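Local coordinates for protein N-acetylglucosamine 2-epimerase (Xylella fastidiosa, PDB 3GT5) that probably interconverts sugars as an isomerase of the N-acylglucosamine 2-epimerase type, at residues Leu183-Glu187 and Ile259-Tyr263; Leu201-Thr206 and Trp253-Leu257; Ala62-Leu66 and Cys124-Val128. All blocks are in the same frame, centred on the assembly; numbering follows the deposited sequence.

How the contacts relate
Contacts 1 and 3 each join two inner helices of an (alpha/alpha)6 barrel near their C-terminal ends, whereas contact 2 sets inner helix 247-263 against outer helix 192-211. Helix 247-263 serves both contact 1 and contact 2, which meet where Leu260 CD1 packs on Ala202 CB. Contact 2 is wholly buried and its cross-helix contacts are apolar, centred on one indole. Contacts 1 and 3 are only partly buried: in each, a tyrosine hydroxyl and a backbone carbonyl share a water, but contact 1 adds a carboxylate and an aromatic pair. The Glu187-Lys127 salt bridge ties contact 1 to contact 3; contacts 2 and 3 do not touch.

Contact 1 of 3, residues Leu183-Glu187 and Ile259-Tyr263; sequences LAAYE and ILDRY
Tyr186, Glu187 and Tyr263 join two inner helices of the (alpha/alpha)6 barrel that marks this epimerase family, 172-189 and 247-263, near their C-terminal ends. The short helical segments run in broadly the same direction, with 34° between their axes at a separation of 11.7 Å, which leucine, isoleucine, glutamate and tyrosine side chains span. Tyr186 and Tyr263 form a T-shaped pair: the edge of Tyr186 is presented to one face of Tyr263, ring planes at 68°, with Tyr186 CE2 3.9 Å from Tyr263 CG and displaced toward the ring's rim. At its far end the Tyr186 hydroxyl OH lies 2.7 Å from a water, and that water donates to the backbone O of Tyr263.

The other polar link is the bond from Tyr263 OH to Glu187 OE2, 2.7 Å long, which meets the oxygen on its anti side and somewhat out of the carboxylate plane. Glu187 reaches it with a chain extended beyond CG, and its carboxylate stands steeply against the phenol ring. Glu187 OE1 is engaged separately by Lys127 in a salt bridge.

Deeper in, Leu183 spreads its two methyls between neighbours: CD1 sits 3.9 Å from Ile259 CG2, while CD2 presses to within 3.5 Å of Leu260 CD2. Leu183 CD2 also lies 4.4 Å from Tyr263 CD2, along the same ring edge that Glu187 OE2 approaches. Leu195 of helix 192-211 touches both Leu183 and Tyr186.

Tyr263 is thus held by ring face, ring edge and hydroxyl together, which should restrict its rotation, and Glu187, shared between a phenol and a lysine, probably has its negative charge partly offset.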
loop_
_atom_site.group_PDB
_atom_site.type_symbol
_atom_site.label_atom_id
_atom_site.label_comp_id
_atom_site.label_asym_id
_atom_site.label_seq_id
_atom_site.Cartn_x
_atom_site.Cartn_y
_atom_site.Cartn_z
ATOM N N LEU A 183 -9.530 -0.034 7.900
ATOM C CA LEU A 183 -10.560 -0.722 7.155
ATOM C C LEU A 183 -10.407 -2.245 7.248
ATOM O O LEU A 183 -11.392 -2.960 7.494
ATOM C CB LEU A 183 -10.588 -0.264 5.700
ATOM C CG LEU A 183 -11.092 1.149 5.429
ATOM C CD1 LEU A 183 -10.691 1.649 4.004
ATOM C CD2 LEU A 183 -12.600 1.243 5.666
ATOM N N ALA A 184 -9.186 -2.749 7.060
ATOM C CA ALA A 184 -8.902 -4.182 7.231
ATOM C C ALA A 184 -9.241 -4.678 8.652
ATOM O O ALA A 184 -9.792 -5.777 8.817
ATOM C CB ALA A 184 -7.464 -4.470 6.916
ATOM N N ALA A 185 -8.914 -3.857 9.661
ATOM C CA ALA A 185 -9.141 -4.192 11.081
ATOM C C ALA A 185 -10.649 -4.322 11.327
ATOM O O ALA A 185 -11.107 -5.237 12.070
ATOM C CB ALA A 185 -8.513 -3.120 11.988
ATOM N N TYR A 186 -11.410 -3.396 10.737
ATOM C CA TYR A 186 -12.869 -3.432 10.829
ATOM C C TYR A 186 -13.435 -4.683 10.166
ATOM O O TYR A 186 -14.306 -5.357 10.722
ATOM C CB TYR A 186 -13.502 -2.217 10.184
ATOM C CG TYR A 186 -15.006 -2.314 10.042
ATOM C CD1 TYR A 186 -15.823 -2.238 11.157
ATOM C CD2 TYR A 186 -15.613 -2.502 8.789
ATOM C CE1 TYR A 186 -17.223 -2.339 11.034
ATOM C CE2 TYR A 186 -17.010 -2.584 8.671
ATOM C CZ TYR A 186 -17.793 -2.505 9.794
ATOM O OH TYR A 186 -19.170 -2.565 9.653
ATOM N N GLU A 187 -12.929 -4.979 8.974
ATOM C CA GLU A 187 -13.413 -6.128 8.212
ATOM C C GLU A 187 -13.133 -7.411 8.983
ATOM O O GLU A 187 -13.964 -8.333 8.989
ATOM C CB GLU A 187 -12.753 -6.166 6.828
ATOM C CG GLU A 187 -13.220 -5.087 5.892
ATOM C CD GLU A 187 -12.406 -5.008 4.620
ATOM O OE1 GLU A 187 -11.309 -5.613 4.539
ATOM O OE2 GLU A 187 -12.866 -4.320 3.679
ATOM N N ILE A 259 -14.069 2.064 -0.774
ATOM C CA ILE A 259 -14.198 0.971 0.216
ATOM C C ILE A 259 -14.974 1.524 1.431
ATOM O O ILE A 259 -15.874 0.868 1.932
ATOM C CB ILE A 259 -12.849 0.409 0.633
ATOM C CG1 ILE A 259 -12.161 -0.260 -0.573
ATOM C CG2 ILE A 259 -13.033 -0.628 1.787
ATOM C CD1 ILE A 259 -10.726 -0.665 -0.342
ATOM N N LEU A 260 -14.677 2.748 1.849
ATOM C CA LEU A 260 -15.447 3.353 2.939
ATOM C C LEU A 260 -16.923 3.457 2.590
ATOM O O LEU A 260 -17.785 3.226 3.446
ATOM C CB LEU A 260 -14.906 4.718 3.305
ATOM C CG LEU A 260 -13.660 4.682 4.182
ATOM C CD1 LEU A 260 -12.866 5.987 4.023
ATOM C CD2 LEU A 260 -14.025 4.452 5.673
ATOM N N ASP A 261 -17.211 3.778 1.322
ATOM C CA ASP A 261 -18.588 3.990 0.841
ATOM C C ASP A 261 -19.427 2.697 0.896
ATOM O O ASP A 261 -20.682 2.727 0.912
ATOM C CB ASP A 261 -18.521 4.542 -0.577
ATOM C CG ASP A 261 -19.876 4.685 -1.244
ATOM O OD1 ASP A 261 -20.606 5.647 -0.939
ATOM O OD2 ASP A 261 -20.196 3.841 -2.131
ATOM N N ARG A 262 -18.746 1.583 0.837
ATOM C CA ARG A 262 -19.333 0.263 1.021
ATOM C C ARG A 262 -19.851 0.026 2.454
ATOM O O ARG A 262 -20.861 -0.688 2.653
ATOM C CB ARG A 262 -18.289 -0.781 0.616
ATOM C CG ARG A 262 -18.777 -2.106 0.159
ATOM C CD ARG A 262 -17.567 -3.072 -0.022
ATOM N NE ARG A 262 -16.818 -2.744 -1.238
ATOM C CZ ARG A 262 -15.539 -3.021 -1.496
ATOM N NH1 ARG A 262 -14.753 -3.628 -0.623
ATOM N NH2 ARG A 262 -15.039 -2.654 -2.661
ATOM N N TYR A 263 -19.166 0.602 3.448
ATOM C CA TYR A 263 -19.436 0.326 4.861
ATOM C C TYR A 263 -20.107 1.487 5.588
ATOM O O TYR A 263 -20.649 1.304 6.693
ATOM C CB TYR A 263 -18.132 -0.030 5.587
ATOM C CG TYR A 263 -17.462 -1.262 5.060
ATOM C CD1 TYR A 263 -18.152 -2.455 4.930
ATOM C CD2 TYR A 263 -16.128 -1.228 4.671
ATOM C CE1 TYR A 263 -17.539 -3.570 4.430
ATOM C CE2 TYR A 263 -15.511 -2.341 4.182
ATOM C CZ TYR A 263 -16.215 -3.493 4.055
ATOM O OH TYR A 263 -15.565 -4.569 3.562
HETATM O O HOH W 1 -20.620 -1.646 7.555
#

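Contact 2 of 3, residues Leu201-Thr206 and Trp253-Leu257; sequences LADRIT and WAKLL
With chi1 at 71°, Thr206 places OG1 between its own backbone N and carbonyl carbon and swings CG2 out over the indole of Trp253. This pairing lies in the interior of the (alpha/alpha)6 barrel wall, where outer helix 192-211 packs on inner helix 247-263. The two segments are broadly antiparallel, 145° between their directions, and every touching residue is buried.

Trp253 carries the interface. Thr206 CG2 rests on one indole face, 3.5 Å from Trp253 CD2, and Leu256 CD1, from the tryptophan's own helix, covers the opposite face, so the ring is sandwiched between two methyls. The Ile205 side chain crosses that of Trp253 at about a right angle, and Ile205 CG2 lies 3.6 Å from both NE1 and CZ2 of Trp253. At the benzo ring the backbone of Ala202 comes close as well, with Ala202 CA 3.6 Å from Trp253 CZ3. The pyrrole nitrogen NE1 finds its polar partner in Gln172 OE1 of helix 172-189, which probably helps to hold the indole's orientation. Leu276 of helix 269-284 also packs against Trp253.

One helical turn on from Trp253, Leu257 brings its CD2 methyl to 3.7 Å from Ala202 CB and approaches the Thr206 side chain tip to tip; Trp268, in a loop, touches both Thr206 and Leu257. The hydroxyl of buried Thr206 is satisfied within its own helix. Ala202 O accepts two bonds from Thr206: the backbone N and the side-chain OG1 approach from opposite faces of the carbonyl plane, and Thr206 OG1 sits 2.8 Å from Ala202 O, 41° out of that plane.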
loop_
_atom_site.group_PDB
_atom_site.type_symbol
_atom_site.label_atom_id
_atom_site.label_comp_id
_atom_site.label_asym_id
_atom_site.label_seq_id
_atom_site.Cartn_x
_atom_site.Cartn_y
_atom_site.Cartn_z
ATOM N N LEU A 201 -9.633 9.780 9.299
ATOM C CA LEU A 201 -8.371 9.935 8.533
ATOM C C LEU A 201 -8.680 10.337 7.095
ATOM O O LEU A 201 -8.060 11.275 6.552
ATOM C CB LEU A 201 -7.558 8.644 8.538
ATOM C CG LEU A 201 -7.001 8.107 9.852
ATOM C CD1 LEU A 201 -6.319 6.713 9.649
ATOM C CD2 LEU A 201 -6.034 9.105 10.540
ATOM N N ALA A 202 -9.617 9.626 6.450
ATOM C CA ALA A 202 -10.041 10.023 5.085
ATOM C C ALA A 202 -10.571 11.459 4.974
ATOM O O ALA A 202 -10.220 12.197 4.075
ATOM C CB ALA A 202 -11.071 9.029 4.502
ATOM N N ASP A 203 -11.396 11.865 5.923
ATOM C CA ASP A 203 -11.939 13.202 5.916
ATOM C C ASP A 203 -10.825 14.251 6.056
ATOM O O ASP A 203 -10.737 15.214 5.256
ATOM C CB ASP A 203 -12.917 13.340 7.050
ATOM C CG ASP A 203 -13.356 14.790 7.240
ATOM O OD1 ASP A 203 -13.818 15.397 6.275
ATOM O OD2 ASP A 203 -13.119 15.349 8.351
ATOM N N ARG A 204 -9.954 14.040 7.025
ATOM C CA ARG A 204 -8.884 15.018 7.304
ATOM C C ARG A 204 -7.933 15.127 6.114
ATOM O O ARG A 204 -7.555 16.237 5.706
ATOM C CB ARG A 204 -8.115 14.658 8.564
ATOM C CG ARG A 204 -8.905 14.744 9.851
ATOM C CD ARG A 204 -9.537 16.094 10.104
ATOM N NE ARG A 204 -10.147 16.047 11.446
ATOM C CZ ARG A 204 -11.362 15.567 11.698
ATOM N NH1 ARG A 204 -12.128 15.159 10.702
ATOM N NH2 ARG A 204 -11.832 15.515 12.952
ATOM N N ILE A 205 -7.536 14.003 5.553
ATOM C CA ILE A 205 -6.593 14.061 4.399
ATOM C C ILE A 205 -7.285 14.521 3.085
ATOM O O ILE A 205 -6.791 15.435 2.383
ATOM C CB ILE A 205 -5.895 12.707 4.175
ATOM C CG1 ILE A 205 -5.048 12.287 5.385
ATOM C CG2 ILE A 205 -5.007 12.737 2.874
ATOM C CD1 ILE A 205 -3.820 13.220 5.767
ATOM N N THR A 206 -8.346 13.837 2.660
ATOM C CA THR A 206 -8.881 14.057 1.307
ATOM C C THR A 206 -9.771 15.313 1.201
ATOM O O THR A 206 -10.025 15.736 0.123
ATOM C CB THR A 206 -9.607 12.844 0.721
ATOM O OG1 THR A 206 -10.865 12.668 1.430
ATOM C CG2 THR A 206 -8.739 11.601 0.807
ATOM N N TRP A 253 -6.211 6.822 -2.706
ATOM C CA TRP A 253 -7.259 7.415 -1.851
ATOM C C TRP A 253 -8.661 7.230 -2.450
ATOM O O TRP A 253 -9.639 6.977 -1.720
ATOM C CB TRP A 253 -6.979 8.896 -1.606
ATOM C CG TRP A 253 -6.166 9.168 -0.406
ATOM C CD1 TRP A 253 -4.905 9.699 -0.355
ATOM C CD2 TRP A 253 -6.546 8.904 0.948
ATOM N NE1 TRP A 253 -4.479 9.779 0.941
ATOM C CE2 TRP A 253 -5.477 9.325 1.768
ATOM C CE3 TRP A 253 -7.699 8.353 1.547
ATOM C CZ2 TRP A 253 -5.498 9.197 3.180
ATOM C CZ3 TRP A 253 -7.723 8.240 2.951
ATOM C CH2 TRP A 253 -6.647 8.681 3.740
ATOM N N ALA A 254 -8.794 7.386 -3.768
ATOM C CA ALA A 254 -10.075 7.178 -4.423
ATOM C C ALA A 254 -10.601 5.767 -4.121
ATOM O O ALA A 254 -11.800 5.586 -3.796
ATOM C CB ALA A 254 -9.995 7.416 -5.918
ATOM N N LYS A 255 -9.715 4.785 -4.184
ATOM C CA LYS A 255 -10.053 3.402 -3.834
ATOM C C LYS A 255 -10.481 3.276 -2.367
ATOM O O LYS A 255 -11.514 2.654 -2.049
ATOM C CB LYS A 255 -8.862 2.504 -4.134
ATOM C CG LYS A 255 -9.092 0.993 -3.909
ATOM C CD LYS A 255 -7.799 0.197 -3.723
ATOM C CE LYS A 255 -7.141 0.479 -2.406
ATOM N NZ LYS A 255 -5.805 -0.042 -2.395
ATOM N N LEU A 256 -9.693 3.848 -1.467
ATOM C CA LEU A 256 -10.038 3.780 -0.047
ATOM C C LEU A 256 -11.376 4.454 0.258
ATOM O O LEU A 256 -12.164 3.945 1.084
ATOM C CB LEU A 256 -8.930 4.388 0.811
ATOM C CG LEU A 256 -7.591 3.675 0.799
ATOM C CD1 LEU A 256 -6.635 4.538 1.640
ATOM C CD2 LEU A 256 -7.621 2.167 1.312
ATOM N N LEU A 257 -11.669 5.585 -0.389
ATOM C CA LEU A 257 -12.963 6.264 -0.203
ATOM C C LEU A 257 -14.118 5.393 -0.713
ATOM O O LEU A 257 -15.231 5.410 -0.136
ATOM C CB LEU A 257 -12.987 7.598 -0.955
ATOM C CG LEU A 257 -12.013 8.646 -0.469
ATOM C CD1 LEU A 257 -12.075 9.924 -1.359
ATOM C CD2 LEU A 257 -12.273 9.029 0.998
#

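Contact 3 of 3, residues Ala62-Leu66 and Cys124-Val128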
loop_
_atom_site.group_PDB
_atom_site.type_symbol
_atom_site.label_atom_id
_atom_site.label_comp_id
_atom_site.label_asym_id
_atom_site.label_seq_id
_atom_site.Cartn_x
_atom_site.Cartn_y
_atom_site.Cartn_z
ATOM N N ALA A 62 -2.011 -14.289 3.401
ATOM C CA ALA A 62 -3.383 -14.302 3.962
ATOM C C ALA A 62 -4.448 -14.129 2.920
ATOM O O ALA A 62 -5.386 -14.885 2.900
ATOM C CB ALA A 62 -3.548 -13.271 5.065
ATOM N N MET A 63 -4.304 -13.137 2.021
ATOM C CA MET A 63 -5.301 -12.899 1.007
ATOM C C MET A 63 -5.332 -14.081 0.000
ATOM O O MET A 63 -6.394 -14.495 -0.451
ATOM C CB MET A 63 -5.039 -11.549 0.330
ATOM C CG MET A 63 -5.149 -10.356 1.311
ATOM S SD MET A 63 -6.789 -10.101 2.108
ATOM C CE MET A 63 -7.652 -9.653 0.627
ATOM N N ALA A 64 -4.176 -14.650 -0.312
ATOM C CA ALA A 64 -4.121 -15.864 -1.144
ATOM C C ALA A 64 -4.786 -17.081 -0.494
ATOM O O ALA A 64 -5.509 -17.802 -1.162
ATOM C CB ALA A 64 -2.708 -16.182 -1.555
ATOM N N TYR A 65 -4.557 -17.295 0.792
ATOM C CA TYR A 65 -5.257 -18.373 1.499
ATOM C C TYR A 65 -6.776 -18.181 1.465
ATOM O O TYR A 65 -7.503 -19.143 1.202
ATOM C CB TYR A 65 -4.790 -18.461 2.928
ATOM C CG TYR A 65 -5.613 -19.433 3.734
ATOM C CD1 TYR A 65 -5.454 -20.804 3.580
ATOM C CD2 TYR A 65 -6.520 -18.971 4.648
ATOM C CE1 TYR A 65 -6.197 -21.699 4.357
ATOM C CE2 TYR A 65 -7.275 -19.824 5.415
ATOM C CZ TYR A 65 -7.123 -21.176 5.257
ATOM O OH TYR A 65 -7.881 -21.983 6.048
ATOM N N LEU A 66 -7.263 -16.950 1.694
ATOM C CA LEU A 66 -8.705 -16.642 1.647
ATOM C C LEU A 66 -9.292 -16.871 0.253
ATOM O O LEU A 66 -10.441 -17.278 0.105
ATOM C CB LEU A 66 -8.987 -15.201 2.109
ATOM C CG LEU A 66 -8.754 -14.936 3.592
ATOM C CD1 LEU A 66 -9.069 -13.481 3.926
ATOM C CD2 LEU A 66 -9.571 -15.899 4.528
ATOM N N CYS A 124 -5.069 -9.235 8.904
ATOM C CA CYS A 124 -4.996 -10.431 8.060
ATOM C C CYS A 124 -4.927 -11.719 8.887
ATOM O O CYS A 124 -5.626 -12.703 8.546
ATOM C CB CYS A 124 -3.806 -10.377 7.115
ATOM S SG CYS A 124 -4.021 -9.177 5.805
ATOM N N GLY A 125 -4.121 -11.728 9.949
ATOM C CA GLY A 125 -4.045 -12.866 10.858
ATOM C C GLY A 125 -5.397 -13.245 11.445
ATOM O O GLY A 125 -5.740 -14.448 11.503
ATOM N N LEU A 126 -6.178 -12.260 11.893
ATOM C CA LEU A 126 -7.510 -12.550 12.428
ATOM C C LEU A 126 -8.452 -13.078 11.326
ATOM O O LEU A 126 -9.227 -14.012 11.578
ATOM C CB LEU A 126 -8.088 -11.298 13.126
ATOM C CG LEU A 126 -9.424 -11.419 13.848
ATOM C CD1 LEU A 126 -9.362 -12.545 14.904
ATOM C CD2 LEU A 126 -9.810 -10.097 14.459
ATOM N N LYS A 127 -8.382 -12.502 10.115
ATOM C CA LYS A 127 -9.195 -12.944 9.002
ATOM C C LYS A 127 -9.008 -14.417 8.686
ATOM O O LYS A 127 -9.959 -15.032 8.219
ATOM C CB LYS A 127 -8.901 -12.145 7.726
ATOM C CG LYS A 127 -9.489 -10.712 7.709
ATOM C CD LYS A 127 -9.235 -9.957 6.392
ATOM C CE LYS A 127 -9.805 -8.504 6.475
ATOM N NZ LYS A 127 -9.648 -7.779 5.194
ATOM N N VAL A 128 -7.809 -14.954 8.896
ATOM C CA VAL A 128 -7.516 -16.374 8.584
ATOM C C VAL A 128 -7.740 -17.268 9.795
ATOM O O VAL A 128 -7.462 -18.455 9.764
ATOM C CB VAL A 128 -6.136 -16.603 7.935
ATOM C CG1 VAL A 128 -5.959 -15.692 6.731
ATOM C CG2 VAL A 128 -4.981 -16.497 8.948
HETATM O O HOH W 2 -9.321 -20.351 8.226
#
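Apolar packing between two inner helices joins Ala62, Tyr65 and Leu66 to Cys124, Lys127 and Val128, toward the C-terminal ends of helices 51-68 and 112-127 in the (alpha/alpha)6 barrel. The backbones come closest at Ala62 and Cys124, whose small side chains let the CA atoms lie 5.9 Å apart; Ala62 CB meets Cys124 CB at 3.6 Å.

Val128 makes the most contacts across the interface, touching Ala62, Tyr65 and Leu66. It is the first residue to leave the helical conformation after helix 112-127, though its N still bonds back to Cys124 O. Its CG1 methyl lies anti to the carbonyl carbon, chi1 -52°, and from there it packs against all three residues of helix 51-68: Val128 CG1 is 3.8 Å from Ala62 CB, 3.9 Å from Tyr65 CD2, and more loosely placed near Leu66 CD2. Leu74 of outer helix 71-88 touches both Tyr65 and Val128.

Leu66, itself exposed, crosses Lys127 at about a right angle. Its two methyls divide the work, Leu66 CD1 lying 4.0 Å from Lys127 CB and CD2 3.8 Å from the backbone O of the same lysine. Lys127 therefore gives only the base of its side chain and its carbonyl oxygen to the leucine; the remainder of the chain runs on extended, carrying NZ away to its partner Glu187 on helix 172-189.

The polar part of the interface goes through solvent. A water in the plane of the Tyr65 ring, at its edge, lies 3.1 Å from Tyr65 OH and donates to Val128 O, also at 3.1 Å.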